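Local coordinates for capsid protein (Bocavirus gorilla/GBoV1/2009, PDB 7LNK), which forms, in sixty copies, the T=1 icosahedral shell of a parvovirus, which probably encloses the single-stranded DNA genome, at residues L39-I44 / C57-W62; N165-L170 / D294-N299; R239-R244 / S254-Y259; P269-G274 / N365-M370. All coordinates share one frame; numbering follows the deposited sequence.

Contact 1 of 4, residues L39-I44 / C57-W62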
loop_
_atom_site.group_PDB
_atom_site.type_symbol
_atom_site.label_atom_id
_atom_site.label_comp_id
_atom_site.label_asym_id
_atom_site.label_seq_id
_atom_site.Cartn_x
_atom_site.Cartn_y
_atom_site.Cartn_z
ATOM N N LEU A 39 -15.296 -75.403 78.153
ATOM C CA LEU A 39 -14.137 -76.276 78.063
ATOM C C LEU A 39 -14.160 -77.076 76.773
ATOM O O LEU A 39 -15.219 -77.394 76.236
ATOM C CB LEU A 39 -14.056 -77.261 79.239
ATOM C CG LEU A 39 -13.348 -76.872 80.534
ATOM C CD1 LEU A 39 -11.955 -76.412 80.216
ATOM C CD2 LEU A 39 -14.075 -75.792 81.259
ATOM N N TYR A 40 -12.970 -77.390 76.281
ATOM C CA TYR A 40 -12.764 -78.494 75.358
ATOM C C TYR A 40 -12.505 -79.759 76.156
ATOM O O TYR A 40 -11.745 -79.739 77.125
ATOM C CB TYR A 40 -11.597 -78.216 74.419
ATOM C CG TYR A 40 -11.875 -77.197 73.353
ATOM C CD1 TYR A 40 -12.313 -77.587 72.108
ATOM C CD2 TYR A 40 -11.743 -75.853 73.600
ATOM C CE1 TYR A 40 -12.565 -76.672 71.132
ATOM C CE2 TYR A 40 -12.003 -74.929 72.628
ATOM C CZ TYR A 40 -12.415 -75.344 71.396
ATOM O OH TYR A 40 -12.679 -74.428 70.413
ATOM N N LYS A 41 -13.144 -80.847 75.753
ATOM C CA LYS A 41 -13.041 -82.121 76.442
ATOM C C LYS A 41 -12.983 -83.230 75.408
ATOM O O LYS A 41 -13.588 -83.127 74.342
ATOM C CB LYS A 41 -14.231 -82.357 77.356
ATOM C CG LYS A 41 -14.366 -81.385 78.487
ATOM C CD LYS A 41 -15.643 -81.657 79.228
ATOM C CE LYS A 41 -15.830 -80.707 80.373
ATOM N NZ LYS A 41 -17.127 -80.952 81.045
ATOM N N THR A 42 -12.252 -84.286 75.723
ATOM C CA THR A 42 -12.191 -85.466 74.871
ATOM C C THR A 42 -12.789 -86.634 75.644
ATOM O O THR A 42 -12.187 -87.123 76.599
ATOM C CB THR A 42 -10.761 -85.762 74.441
ATOM O OG1 THR A 42 -10.229 -84.630 73.750
ATOM C CG2 THR A 42 -10.742 -86.936 73.495
ATOM N N GLU A 43 -13.949 -87.107 75.210
ATOM C CA GLU A 43 -14.637 -88.201 75.875
ATOM C C GLU A 43 -14.572 -89.464 75.033
ATOM O O GLU A 43 -14.504 -89.412 73.804
ATOM C CB GLU A 43 -16.105 -87.871 76.144
ATOM C CG GLU A 43 -16.346 -86.721 77.088
ATOM C CD GLU A 43 -16.372 -85.396 76.371
ATOM O OE1 GLU A 43 -16.130 -85.388 75.146
ATOM O OE2 GLU A 43 -16.657 -84.371 77.022
ATOM N N ILE A 44 -14.582 -90.603 75.713
ATOM C CA ILE A 44 -14.677 -91.906 75.072
ATOM C C ILE A 44 -16.068 -92.449 75.340
ATOM O O ILE A 44 -16.399 -92.780 76.484
ATOM C CB ILE A 44 -13.618 -92.882 75.598
ATOM C CG1 ILE A 44 -12.220 -92.365 75.303
ATOM C CG2 ILE A 44 -13.794 -94.235 74.950
ATOM C CD1 ILE A 44 -11.139 -93.153 75.973
ATOM N N CYS A 57 -14.412 -88.546 71.095
ATOM C CA CYS A 57 -15.156 -87.346 70.763
ATOM C C CYS A 57 -14.508 -86.170 71.461
ATOM O O CYS A 57 -14.365 -86.175 72.684
ATOM C CB CYS A 57 -16.623 -87.480 71.180
ATOM S SG CYS A 57 -17.674 -86.087 70.734
ATOM N N VAL A 58 -14.110 -85.170 70.691
ATOM C CA VAL A 58 -13.713 -83.888 71.245
ATOM C C VAL A 58 -14.941 -82.999 71.231
ATOM O O VAL A 58 -15.418 -82.609 70.162
ATOM C CB VAL A 58 -12.567 -83.250 70.449
ATOM C CG1 VAL A 58 -12.265 -81.880 71.002
ATOM C CG2 VAL A 58 -11.342 -84.120 70.501
ATOM N N THR A 59 -15.455 -82.678 72.408
ATOM C CA THR A 59 -16.592 -81.786 72.539
ATOM C C THR A 59 -16.096 -80.378 72.823
ATOM O O THR A 59 -15.179 -80.180 73.622
ATOM C CB THR A 59 -17.536 -82.253 73.642
ATOM O OG1 THR A 59 -16.824 -82.341 74.878
ATOM C CG2 THR A 59 -18.113 -83.598 73.310
ATOM N N THR A 60 -16.708 -79.409 72.173
ATOM C CA THR A 60 -16.229 -78.044 72.147
ATOM C C THR A 60 -17.233 -77.127 72.821
ATOM O O THR A 60 -18.413 -77.466 72.941
ATOM C CB THR A 60 -16.024 -77.578 70.704
ATOM O OG1 THR A 60 -17.286 -77.557 70.042
ATOM C CG2 THR A 60 -15.146 -78.554 69.969
ATOM N N PRO A 61 -16.807 -75.973 73.292
ATOM C CA PRO A 61 -17.776 -75.014 73.825
ATOM C C PRO A 61 -18.443 -74.218 72.722
ATOM O O PRO A 61 -18.522 -72.996 72.810
ATOM C CB PRO A 61 -16.910 -74.108 74.698
ATOM C CG PRO A 61 -15.596 -74.136 74.026
ATOM C CD PRO A 61 -15.424 -75.514 73.488
ATOM N N TRP A 62 -18.955 -74.892 71.703
ATOM C CA TRP A 62 -19.446 -74.242 70.504
ATOM C C TRP A 62 -20.701 -74.941 70.019
ATOM O O TRP A 62 -20.884 -76.143 70.204
ATOM C CB TRP A 62 -18.411 -74.259 69.378
ATOM C CG TRP A 62 -17.237 -73.355 69.545
ATOM C CD1 TRP A 62 -16.060 -73.655 70.146
ATOM C CD2 TRP A 62 -17.090 -72.039 69.012
ATOM N NE1 TRP A 62 -15.206 -72.593 70.071
ATOM C CE2 TRP A 62 -15.812 -71.588 69.371
ATOM C CE3 TRP A 62 -17.922 -71.191 68.284
ATOM C CZ2 TRP A 62 -15.345 -70.327 69.026
ATOM C CZ3 TRP A 62 -17.457 -69.941 67.946
ATOM C CH2 TRP A 62 -16.184 -69.519 68.317
#
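The ring of Tyr-40 lies under Pro-61, whose CD sits over the ring centre, 3.5 Å from the centroid and only 10° off the normal: a CH-pi contact in which the two side chains cross at about a right angle. The first torsion, with CG anti to the carbonyl carbon (chi1 -73°), brings the ring alongside Thr-60 and Pro-61 and its hydroxyl to Trp-62. Thr-60 CG2 comes obliquely to Tyr-40 CE1 at 3.4 Å, and Val-58 CG1 approaches near the ring plane at the edge. The indole of Trp-62 turns its own edge to the phenol, where NE1 donates a weak, bent hydrogen bond to Tyr-40 OH (3.1 Å). Both polar ends have firmer partners on the carboxylate of Glu-194, which ties phenol and indole together. These residues continue an antiparallel beta hairpin, strands 41-45 and 55-60, whose second strand also pairs with 153-160. Lys-41 and Glu-43 form hydrogen-bonded pairs with Thr-59 and Cys-57; Thr-42 and Val-58, the non-hydrogen-bonded pair between them, bring OG1 of Thr-42 to CG2 of Val-58. On the face carrying Lys-41, Glu-43, Cys-57 and Thr-59, the Glu-43 chain bends at chi2 (87°) and lies across Thr-59. There Thr-59 OG1 donates to the syn lone pair of Glu-43 OE2, 3.0 Å away. Lys-234 of a neighbouring subunit packs on Cys-57 and Thr-59; on the opposite face Thr-42 OG1 makes a weak hydrogen bond to Val-484 O of another subunit.

Contact 2 of 4, residues N165-L170 / D294-N299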
loop_
_atom_site.group_PDB
_atom_site.type_symbol
_atom_site.label_atom_id
_atom_site.label_comp_id
_atom_site.label_asym_id
_atom_site.label_seq_id
_atom_site.Cartn_x
_atom_site.Cartn_y
_atom_site.Cartn_z
ATOM N N ASN A 165 -11.032 -94.952 67.528
ATOM C CA ASN A 165 -10.681 -95.271 68.908
ATOM C C ASN A 165 -9.968 -96.611 69.029
ATOM O O ASN A 165 -8.929 -96.704 69.690
ATOM C CB ASN A 165 -11.929 -95.254 69.783
ATOM C CG ASN A 165 -11.600 -95.293 71.250
ATOM O OD1 ASN A 165 -10.569 -94.785 71.674
ATOM N ND2 ASN A 165 -12.463 -95.910 72.033
ATOM N N GLU A 166 -10.510 -97.665 68.416
ATOM C CA GLU A 166 -9.929 -98.990 68.604
ATOM C C GLU A 166 -8.488 -99.032 68.114
ATOM O O GLU A 166 -7.690 -99.863 68.563
ATOM C CB GLU A 166 -10.774 -100.047 67.893
ATOM C CG GLU A 166 -10.309 -101.474 68.125
ATOM C CD GLU A 166 -10.469 -101.926 69.568
ATOM O OE1 GLU A 166 -11.204 -101.271 70.330
ATOM O OE2 GLU A 166 -9.841 -102.929 69.954
ATOM N N LEU A 167 -8.135 -98.131 67.201
ATOM C CA LEU A 167 -6.747 -97.990 66.786
ATOM C C LEU A 167 -5.925 -97.240 67.822
ATOM O O LEU A 167 -4.709 -97.417 67.901
ATOM C CB LEU A 167 -6.685 -97.275 65.441
ATOM C CG LEU A 167 -6.684 -98.088 64.152
ATOM C CD1 LEU A 167 -7.910 -98.939 63.995
ATOM C CD2 LEU A 167 -6.603 -97.105 63.015
ATOM N N ALA A 168 -6.553 -96.341 68.567
ATOM C CA ALA A 168 -5.866 -95.528 69.562
ATOM C C ALA A 168 -6.027 -96.035 70.991
ATOM O O ALA A 168 -5.550 -95.394 71.922
ATOM C CB ALA A 168 -6.341 -94.084 69.482
ATOM N N ASP A 169 -6.729 -97.140 71.205
ATOM C CA ASP A 169 -7.202 -97.386 72.562
ATOM C C ASP A 169 -6.164 -98.019 73.480
ATOM O O ASP A 169 -6.462 -98.207 74.662
ATOM C CB ASP A 169 -8.471 -98.240 72.545
ATOM C CG ASP A 169 -8.274 -99.572 71.881
ATOM O OD1 ASP A 169 -7.196 -99.811 71.301
ATOM O OD2 ASP A 169 -9.204 -100.397 71.954
ATOM N N LEU A 170 -4.965 -98.331 72.988
ATOM C CA LEU A 170 -3.886 -98.847 73.832
ATOM C C LEU A 170 -4.319 -100.079 74.614
ATOM O O LEU A 170 -4.137 -100.178 75.828
ATOM C CB LEU A 170 -3.349 -97.762 74.764
ATOM C CG LEU A 170 -2.383 -96.712 74.202
ATOM C CD1 LEU A 170 -2.648 -96.261 72.785
ATOM C CD2 LEU A 170 -2.224 -95.549 75.165
ATOM N N ASP A 294 -1.322 -102.135 60.021
ATOM C CA ASP A 294 -0.622 -103.274 60.586
ATOM C C ASP A 294 0.120 -102.855 61.847
ATOM O O ASP A 294 0.813 -101.835 61.869
ATOM C CB ASP A 294 0.343 -103.860 59.562
ATOM C CG ASP A 294 1.044 -105.093 60.069
ATOM O OD1 ASP A 294 0.361 -106.112 60.289
ATOM O OD2 ASP A 294 2.278 -105.050 60.242
ATOM N N GLY A 295 -0.031 -103.644 62.903
ATOM C CA GLY A 295 0.564 -103.351 64.180
ATOM C C GLY A 295 -0.416 -102.884 65.232
ATOM O O GLY A 295 -0.055 -102.812 66.409
ATOM N N VAL A 296 -1.639 -102.549 64.834
ATOM C CA VAL A 296 -2.671 -102.210 65.797
ATOM C C VAL A 296 -3.155 -103.489 66.469
ATOM O O VAL A 296 -2.984 -104.595 65.946
ATOM C CB VAL A 296 -3.824 -101.471 65.092
ATOM C CG1 VAL A 296 -4.529 -102.395 64.124
ATOM C CG2 VAL A 296 -4.799 -100.895 66.083
ATOM N N TYR A 297 -3.742 -103.348 67.651
ATOM C CA TYR A 297 -4.363 -104.469 68.339
ATOM C C TYR A 297 -5.870 -104.269 68.340
ATOM O O TYR A 297 -6.364 -103.238 68.805
ATOM C CB TYR A 297 -3.845 -104.603 69.767
ATOM C CG TYR A 297 -4.506 -105.732 70.508
ATOM C CD1 TYR A 297 -4.114 -107.040 70.296
ATOM C CD2 TYR A 297 -5.539 -105.495 71.393
ATOM C CE1 TYR A 297 -4.719 -108.077 70.957
ATOM C CE2 TYR A 297 -6.151 -106.525 72.058
ATOM C CZ TYR A 297 -5.737 -107.814 71.837
ATOM O OH TYR A 297 -6.347 -108.850 72.502
ATOM N N ILE A 298 -6.598 -105.252 67.826
ATOM C CA ILE A 298 -8.049 -105.193 67.736
ATOM C C ILE A 298 -8.619 -106.352 68.533
ATOM O O ILE A 298 -8.447 -107.519 68.164
ATOM C CB ILE A 298 -8.527 -105.233 66.281
ATOM C CG1 ILE A 298 -8.097 -103.960 65.561
ATOM C CG2 ILE A 298 -10.024 -105.406 66.221
ATOM C CD1 ILE A 298 -8.314 -104.010 64.100
ATOM N N ASN A 299 -9.286 -106.034 69.637
ATOM C CA ASN A 299 -9.993 -107.018 70.441
ATOM C C ASN A 299 -11.481 -107.092 70.122
ATOM O O ASN A 299 -12.209 -107.832 70.788
ATOM C CB ASN A 299 -9.755 -106.747 71.929
ATOM C CG ASN A 299 -10.198 -105.371 72.362
ATOM O OD1 ASN A 299 -11.161 -104.819 71.848
ATOM N ND2 ASN A 299 -9.487 -104.808 73.326
#
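Glu-166 and Leu-167, on a short, weakly bonded helix (about 165-168), meet Val-296, Ile-298 and Asn-299 in the irregular loop between strands 287-291 and 306-308. Contact 2 thus joins two parts of the loop regions that link the strands of the parvovirus capsid protein, more than 120 residues apart in sequence. One hydrogen bond crosses between them: Asn-299 N donates to Glu-166 OE2 over 3.2 Å, reaching the oxygen on its anti side and 27° out of the carboxylate plane. Glu-166 extends CG anti to its own N (chi1 -175°) and then bends at chi2, which carries the carboxylate to the backbone of the loop. Acidic groups gather at this end. Asp-169 and Asp-171 lie close to Glu-166, and Glu-181 lies close to Asp-169, so the pKa of one or more of them may be raised. The apolar contact is small: Val-296 CG2 rests 3.6 Å from Leu-167 CA and 3.9 Å from Leu-167 CG. Met-348 of a neighbouring subunit packs on Leu-167, and helix 179-186 borders Val-296 through Glu-181. Beyond the valine, the CG1 branch of Ile-298 faces the aliphatic part of Glu-166, with Ile-298 CG1 4.2 Å from Glu-166 CG.

Contact 3 of 4, residues R239-R244 / S254-Y259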
loop_
_atom_site.group_PDB
_atom_site.type_symbol
_atom_site.label_atom_id
_atom_site.label_comp_id
_atom_site.label_asym_id
_atom_site.label_seq_id
_atom_site.Cartn_x
_atom_site.Cartn_y
_atom_site.Cartn_z
ATOM N N ARG A 239 -28.157 -109.632 14.588
ATOM C CA ARG A 239 -27.401 -110.368 15.588
ATOM C C ARG A 239 -27.797 -111.834 15.636
ATOM O O ARG A 239 -28.961 -112.196 15.470
ATOM C CB ARG A 239 -27.622 -109.737 16.954
ATOM C CG ARG A 239 -27.101 -108.338 17.054
ATOM C CD ARG A 239 -25.600 -108.329 17.026
ATOM N NE ARG A 239 -25.082 -109.041 18.183
ATOM C CZ ARG A 239 -24.962 -108.502 19.389
ATOM N NH1 ARG A 239 -25.314 -107.245 19.593
ATOM N NH2 ARG A 239 -24.491 -109.223 20.392
ATOM N N VAL A 240 -26.804 -112.675 15.896
ATOM C CA VAL A 240 -26.978 -114.110 16.032
ATOM C C VAL A 240 -26.741 -114.492 17.481
ATOM O O VAL A 240 -25.826 -113.986 18.136
ATOM C CB VAL A 240 -26.018 -114.891 15.115
ATOM C CG1 VAL A 240 -26.128 -116.364 15.366
ATOM C CG2 VAL A 240 -26.310 -114.602 13.697
ATOM N N GLN A 241 -27.580 -115.389 17.981
ATOM C CA GLN A 241 -27.386 -116.013 19.279
ATOM C C GLN A 241 -27.061 -117.485 19.089
ATOM O O GLN A 241 -27.826 -118.224 18.465
ATOM C CB GLN A 241 -28.616 -115.829 20.162
ATOM C CG GLN A 241 -29.881 -116.374 19.571
ATOM C CD GLN A 241 -31.061 -116.159 20.456
ATOM O OE1 GLN A 241 -31.019 -115.347 21.374
ATOM N NE2 GLN A 241 -32.144 -116.854 20.169
ATOM N N TYR A 242 -25.908 -117.892 19.591
ATOM C CA TYR A 242 -25.541 -119.293 19.669
ATOM C C TYR A 242 -25.778 -119.789 21.083
ATOM O O TYR A 242 -25.292 -119.196 22.044
ATOM C CB TYR A 242 -24.081 -119.502 19.288
ATOM C CG TYR A 242 -23.604 -120.913 19.500
ATOM C CD1 TYR A 242 -23.938 -121.919 18.615
ATOM C CD2 TYR A 242 -22.823 -121.239 20.596
ATOM C CE1 TYR A 242 -23.509 -123.203 18.812
ATOM C CE2 TYR A 242 -22.392 -122.521 20.799
ATOM C CZ TYR A 242 -22.738 -123.499 19.904
ATOM O OH TYR A 242 -22.304 -124.786 20.100
ATOM N N ILE A 243 -26.529 -120.874 21.206
ATOM C CA ILE A 243 -26.823 -121.472 22.497
ATOM C C ILE A 243 -26.136 -122.824 22.538
ATOM O O ILE A 243 -26.409 -123.687 21.700
ATOM C CB ILE A 243 -28.338 -121.605 22.725
ATOM C CG1 ILE A 243 -28.978 -120.221 22.724
ATOM C CG2 ILE A 243 -28.608 -122.257 24.054
ATOM C CD1 ILE A 243 -30.472 -120.248 22.670
ATOM N N ARG A 244 -25.234 -122.996 23.496
ATOM C CA ARG A 244 -24.458 -124.220 23.586
ATOM C C ARG A 244 -25.365 -125.381 23.971
ATOM O O ARG A 244 -26.475 -125.188 24.471
ATOM C CB ARG A 244 -23.345 -124.074 24.617
ATOM C CG ARG A 244 -23.847 -124.159 26.029
ATOM C CD ARG A 244 -22.731 -124.142 27.036
ATOM N NE ARG A 244 -22.087 -122.840 27.097
ATOM C CZ ARG A 244 -20.902 -122.620 27.650
ATOM N NH1 ARG A 244 -20.222 -123.623 28.184
ATOM N NH2 ARG A 244 -20.400 -121.396 27.671
ATOM N N SER A 254 -29.179 -119.153 15.814
ATOM C CA SER A 254 -30.391 -118.547 15.297
ATOM C C SER A 254 -30.302 -117.038 15.413
ATOM O O SER A 254 -29.480 -116.494 16.151
ATOM C CB SER A 254 -31.632 -119.063 16.029
ATOM O OG SER A 254 -31.594 -118.708 17.394
ATOM N N ARG A 255 -31.163 -116.370 14.660
ATOM C CA ARG A 255 -31.273 -114.927 14.722
ATOM C C ARG A 255 -32.010 -114.536 15.991
ATOM O O ARG A 255 -33.052 -115.108 16.321
ATOM C CB ARG A 255 -32.017 -114.407 13.496
ATOM C CG ARG A 255 -32.049 -112.912 13.348
ATOM C CD ARG A 255 -32.872 -112.537 12.146
ATOM N NE ARG A 255 -32.292 -113.044 10.909
ATOM C CZ ARG A 255 -31.360 -112.415 10.209
ATOM N NH1 ARG A 255 -30.904 -111.244 10.615
ATOM N NH2 ARG A 255 -30.889 -112.951 9.098
ATOM N N ILE A 256 -31.456 -113.565 16.714
ATOM C CA ILE A 256 -32.084 -113.116 17.945
ATOM C C ILE A 256 -33.465 -112.560 17.632
ATOM O O ILE A 256 -33.686 -111.937 16.587
ATOM C CB ILE A 256 -31.187 -112.084 18.644
ATOM C CG1 ILE A 256 -29.888 -112.737 19.092
ATOM C CG2 ILE A 256 -31.844 -111.544 19.854
ATOM C CD1 ILE A 256 -28.873 -111.775 19.620
ATOM N N GLU A 257 -34.412 -112.810 18.528
ATOM C CA GLU A 257 -35.792 -112.429 18.282
ATOM C C GLU A 257 -35.925 -110.911 18.226
ATOM O O GLU A 257 -35.197 -110.200 18.921
ATOM C CB GLU A 257 -36.699 -112.991 19.369
ATOM C CG GLU A 257 -36.789 -114.492 19.366
ATOM C CD GLU A 257 -37.289 -115.034 18.052
ATOM O OE1 GLU A 257 -38.182 -114.406 17.451
ATOM O OE2 GLU A 257 -36.802 -116.098 17.623
ATOM N N PRO A 258 -36.839 -110.383 17.413
ATOM C CA PRO A 258 -36.907 -108.926 17.256
ATOM C C PRO A 258 -37.335 -108.225 18.525
ATOM O O PRO A 258 -36.990 -107.061 18.746
ATOM C CB PRO A 258 -37.944 -108.757 16.140
ATOM C CG PRO A 258 -37.925 -110.039 15.419
ATOM C CD PRO A 258 -37.755 -111.061 16.488
ATOM N N TYR A 259 -38.090 -108.922 19.369
ATOM C CA TYR A 259 -38.612 -108.340 20.593
ATOM C C TYR A 259 -37.650 -108.438 21.765
ATOM O O TYR A 259 -37.878 -107.781 22.783
ATOM C CB TYR A 259 -39.940 -108.999 20.924
ATOM C CG TYR A 259 -39.859 -110.497 20.967
ATOM C CD1 TYR A 259 -39.482 -111.162 22.117
ATOM C CD2 TYR A 259 -40.186 -111.249 19.854
ATOM C CE1 TYR A 259 -39.411 -112.530 22.147
ATOM C CE2 TYR A 259 -40.127 -112.609 19.878
ATOM C CZ TYR A 259 -39.738 -113.247 21.023
ATOM O OH TYR A 259 -39.680 -114.616 21.040
#
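Ser-254 and Gln-241 form a hydrogen-bonded pair of the antiparallel hairpin 240-243 with 252-255, in a contact whose centre lies about 47 Å from the centre of the chain. Ser-254 O accepts Gln-241 N at 2.9 Å, and Ser-254 N returns a bond to Gln-241 O. On the same face Ser-254 OG takes a weak hydrogen bond from Gln-241 NE2; the amide nitrogen has its stronger partner in Ala-280 O of a neighbouring subunit. Arg-255 pairs with Val-240 without hydrogen bonds, and their side chains diverge. Its guanidinium leads away from the hairpin to a salt bridge with Glu-142 of that same neighbour, and it also bonds Thr-237 O of its own chain. At Ile-256 the backbone continues the pairing past the strand: its N reaches Arg-239 O at 3.1 Å. The isoleucine side chain crosses Gln-241 obliquely. Gln-241 holds CG between its backbone N and carbonyl carbon (chi1 58°) and is extended beyond it, which carries the amide past Ile-256 CG1 to Ser-254 OG. Ile-256 CG1 touches Gln-241 CB at 3.5 Å, and the CD1 end of Ile-256 meets Arg-239 CB at 3.6 Å.

Contact 4 of 4, residues P269-G274 / N365-M370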
loop_
_atom_site.group_PDB
_atom_site.type_symbol
_atom_site.label_atom_id
_atom_site.label_comp_id
_atom_site.label_asym_id
_atom_site.label_seq_id
_atom_site.Cartn_x
_atom_site.Cartn_y
_atom_site.Cartn_z
ATOM N N PRO A 269 -24.352 -99.946 39.898
ATOM C CA PRO A 269 -23.698 -100.670 40.989
ATOM C C PRO A 269 -24.598 -100.804 42.205
ATOM O O PRO A 269 -25.545 -100.044 42.392
ATOM C CB PRO A 269 -22.488 -99.794 41.311
ATOM C CG PRO A 269 -22.275 -98.994 40.100
ATOM C CD PRO A 269 -23.642 -98.702 39.590
ATOM N N GLY A 270 -24.280 -101.773 43.043
ATOM C CA GLY A 270 -24.951 -101.890 44.316
ATOM C C GLY A 270 -24.602 -103.202 44.977
ATOM O O GLY A 270 -24.088 -104.125 44.342
ATOM N N PHE A 271 -24.900 -103.265 46.269
ATOM C CA PHE A 271 -24.677 -104.449 47.090
ATOM C C PHE A 271 -26.005 -104.917 47.657
ATOM O O PHE A 271 -26.591 -104.245 48.509
ATOM C CB PHE A 271 -23.704 -104.147 48.223
ATOM C CG PHE A 271 -22.300 -103.926 47.784
ATOM C CD1 PHE A 271 -21.848 -104.428 46.582
ATOM C CD2 PHE A 271 -21.426 -103.215 48.573
ATOM C CE1 PHE A 271 -20.556 -104.229 46.185
ATOM C CE2 PHE A 271 -20.134 -103.019 48.181
ATOM C CZ PHE A 271 -19.700 -103.520 46.989
ATOM N N LEU A 272 -26.486 -106.061 47.184
ATOM C CA LEU A 272 -27.589 -106.762 47.818
ATOM C C LEU A 272 -27.127 -107.905 48.704
ATOM O O LEU A 272 -27.962 -108.572 49.315
ATOM C CB LEU A 272 -28.557 -107.285 46.761
ATOM C CG LEU A 272 -29.228 -106.189 45.940
ATOM C CD1 LEU A 272 -30.073 -106.791 44.840
ATOM C CD2 LEU A 272 -30.053 -105.284 46.826
ATOM N N GLY A 273 -25.824 -108.152 48.781
ATOM C CA GLY A 273 -25.316 -109.357 49.404
ATOM C C GLY A 273 -25.152 -109.310 50.906
ATOM O O GLY A 273 -25.235 -110.344 51.570
ATOM N N GLY A 274 -24.920 -108.128 51.456
ATOM C CA GLY A 274 -24.690 -108.013 52.877
ATOM C C GLY A 274 -25.969 -108.003 53.685
ATOM O O GLY A 274 -27.071 -107.886 53.162
ATOM N N ASN A 365 -27.538 -111.680 40.745
ATOM C CA ASN A 365 -26.207 -111.259 41.164
ATOM C C ASN A 365 -26.409 -110.229 42.263
ATOM O O ASN A 365 -26.923 -109.137 42.020
ATOM C CB ASN A 365 -25.433 -110.686 39.985
ATOM C CG ASN A 365 -24.003 -110.349 40.328
ATOM O OD1 ASN A 365 -23.648 -110.181 41.489
ATOM N ND2 ASN A 365 -23.171 -110.251 39.313
ATOM N N ALA A 366 -25.989 -110.571 43.480
ATOM C CA ALA A 366 -26.295 -109.717 44.619
ATOM C C ALA A 366 -25.420 -108.476 44.631
ATOM O O ALA A 366 -25.913 -107.361 44.830
ATOM C CB ALA A 366 -26.133 -110.502 45.918
ATOM N N ASP A 367 -24.124 -108.642 44.414
ATOM C CA ASP A 367 -23.171 -107.547 44.498
ATOM C C ASP A 367 -22.772 -107.135 43.093
ATOM O O ASP A 367 -22.085 -107.882 42.393
ATOM C CB ASP A 367 -21.950 -107.961 45.312
ATOM C CG ASP A 367 -22.270 -108.143 46.774
ATOM O OD1 ASP A 367 -23.330 -107.660 47.214
ATOM O OD2 ASP A 367 -21.472 -108.782 47.482
ATOM N N VAL A 368 -23.201 -105.950 42.689
ATOM C CA VAL A 368 -22.913 -105.407 41.373
ATOM C C VAL A 368 -21.904 -104.291 41.570
ATOM O O VAL A 368 -22.216 -103.259 42.169
ATOM C CB VAL A 368 -24.179 -104.900 40.676
ATOM C CG1 VAL A 368 -23.831 -104.263 39.362
ATOM C CG2 VAL A 368 -25.144 -106.035 40.467
ATOM N N TRP A 369 -20.695 -104.499 41.080
ATOM C CA TRP A 369 -19.635 -103.519 41.201
ATOM C C TRP A 369 -19.716 -102.543 40.032
ATOM O O TRP A 369 -20.584 -102.651 39.167
ATOM C CB TRP A 369 -18.291 -104.232 41.230
ATOM C CG TRP A 369 -18.111 -105.119 42.414
ATOM C CD1 TRP A 369 -18.429 -106.434 42.492
ATOM C CD2 TRP A 369 -17.522 -104.775 43.670
ATOM N NE1 TRP A 369 -18.104 -106.928 43.723
ATOM C CE2 TRP A 369 -17.538 -105.928 44.465
ATOM C CE3 TRP A 369 -16.989 -103.600 44.201
ATOM C CZ2 TRP A 369 -17.044 -105.943 45.758
ATOM C CZ3 TRP A 369 -16.502 -103.621 45.480
ATOM C CH2 TRP A 369 -16.531 -104.782 46.246
ATOM N N MET A 370 -18.806 -101.574 40.007
ATOM C CA MET A 370 -18.689 -100.751 38.813
ATOM C C MET A 370 -18.243 -101.602 37.640
ATOM O O MET A 370 -17.347 -102.437 37.754
ATOM C CB MET A 370 -17.721 -99.587 39.010
ATOM C CG MET A 370 -18.258 -98.464 39.854
ATOM S SD MET A 370 -17.028 -97.180 40.118
ATOM C CE MET A 370 -16.900 -96.488 38.487
#
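Gly-270 and Val-368 exchange two backbone hydrogen bonds, Gly-270 N to Val-368 O at 2.7 Å and Val-368 N to Gly-270 O at 2.6 Å, forming the hydrogen-bonded pair of a minimal antiparallel sheet between strands 270-271 and 367-368. Leu-272 N extends the pairing to Ala-366 O. Just beyond, the carboxylate of Asp-367 takes up the next amide: Gly-273 N donates to OD1 at 3.0 Å, on the syn side and 25° out of plane. The other oxygen, OD2, forms a salt bridge with Arg-356 of a neighbouring subunit. Phe-271, paired with Asp-367 without hydrogen bonds, sets its ring across the aspartate at about a right angle, with ring and carboxylate planes 61° apart. The far edge of that ring then points into the face of Trp-369 in a T-shaped stack, centroids 4.8 Å apart and planes at 73°, with Phe-271 CZ meeting Trp-369 CH2 at 3.5 Å. At the two ends, Pro-269 CG packs on Met-370 CG, and Leu-272 CB on Ala-366 CB. Phe-371 of the neighbour bearing Arg-356 stacks on Phe-271, and Trp-369 meets its equivalents in that subunit and in one other edge-to-face. One carboxylate, that of Asp-367, thus holds the Gly-273 amide of its own chain and probably neutralises an arginine across the subunit interface.

In the fold
Contacts 1 and 2 are adjacent, their centres 22 Å apart, and touch where Ile-44 CG2 packs on Asn-165 ND2 at 3.6 Å. Contact 3 lies on the far side of the chain's centre from contact 1, with centres 66 Å apart. Contact 4 is 28 Å from contact 3 and 30 Å from contact 2, centre to centre, and does not touch either. In sequence, the hairpin of contact 3 is nested within the span closed by contact 2, whose segments alternate with those of contact 4. Contacts 1, 2 and 4 all meet one same neighbouring subunit, whereas contacts 3 and 4 share another, so all four lie at subunit interfaces of the capsid.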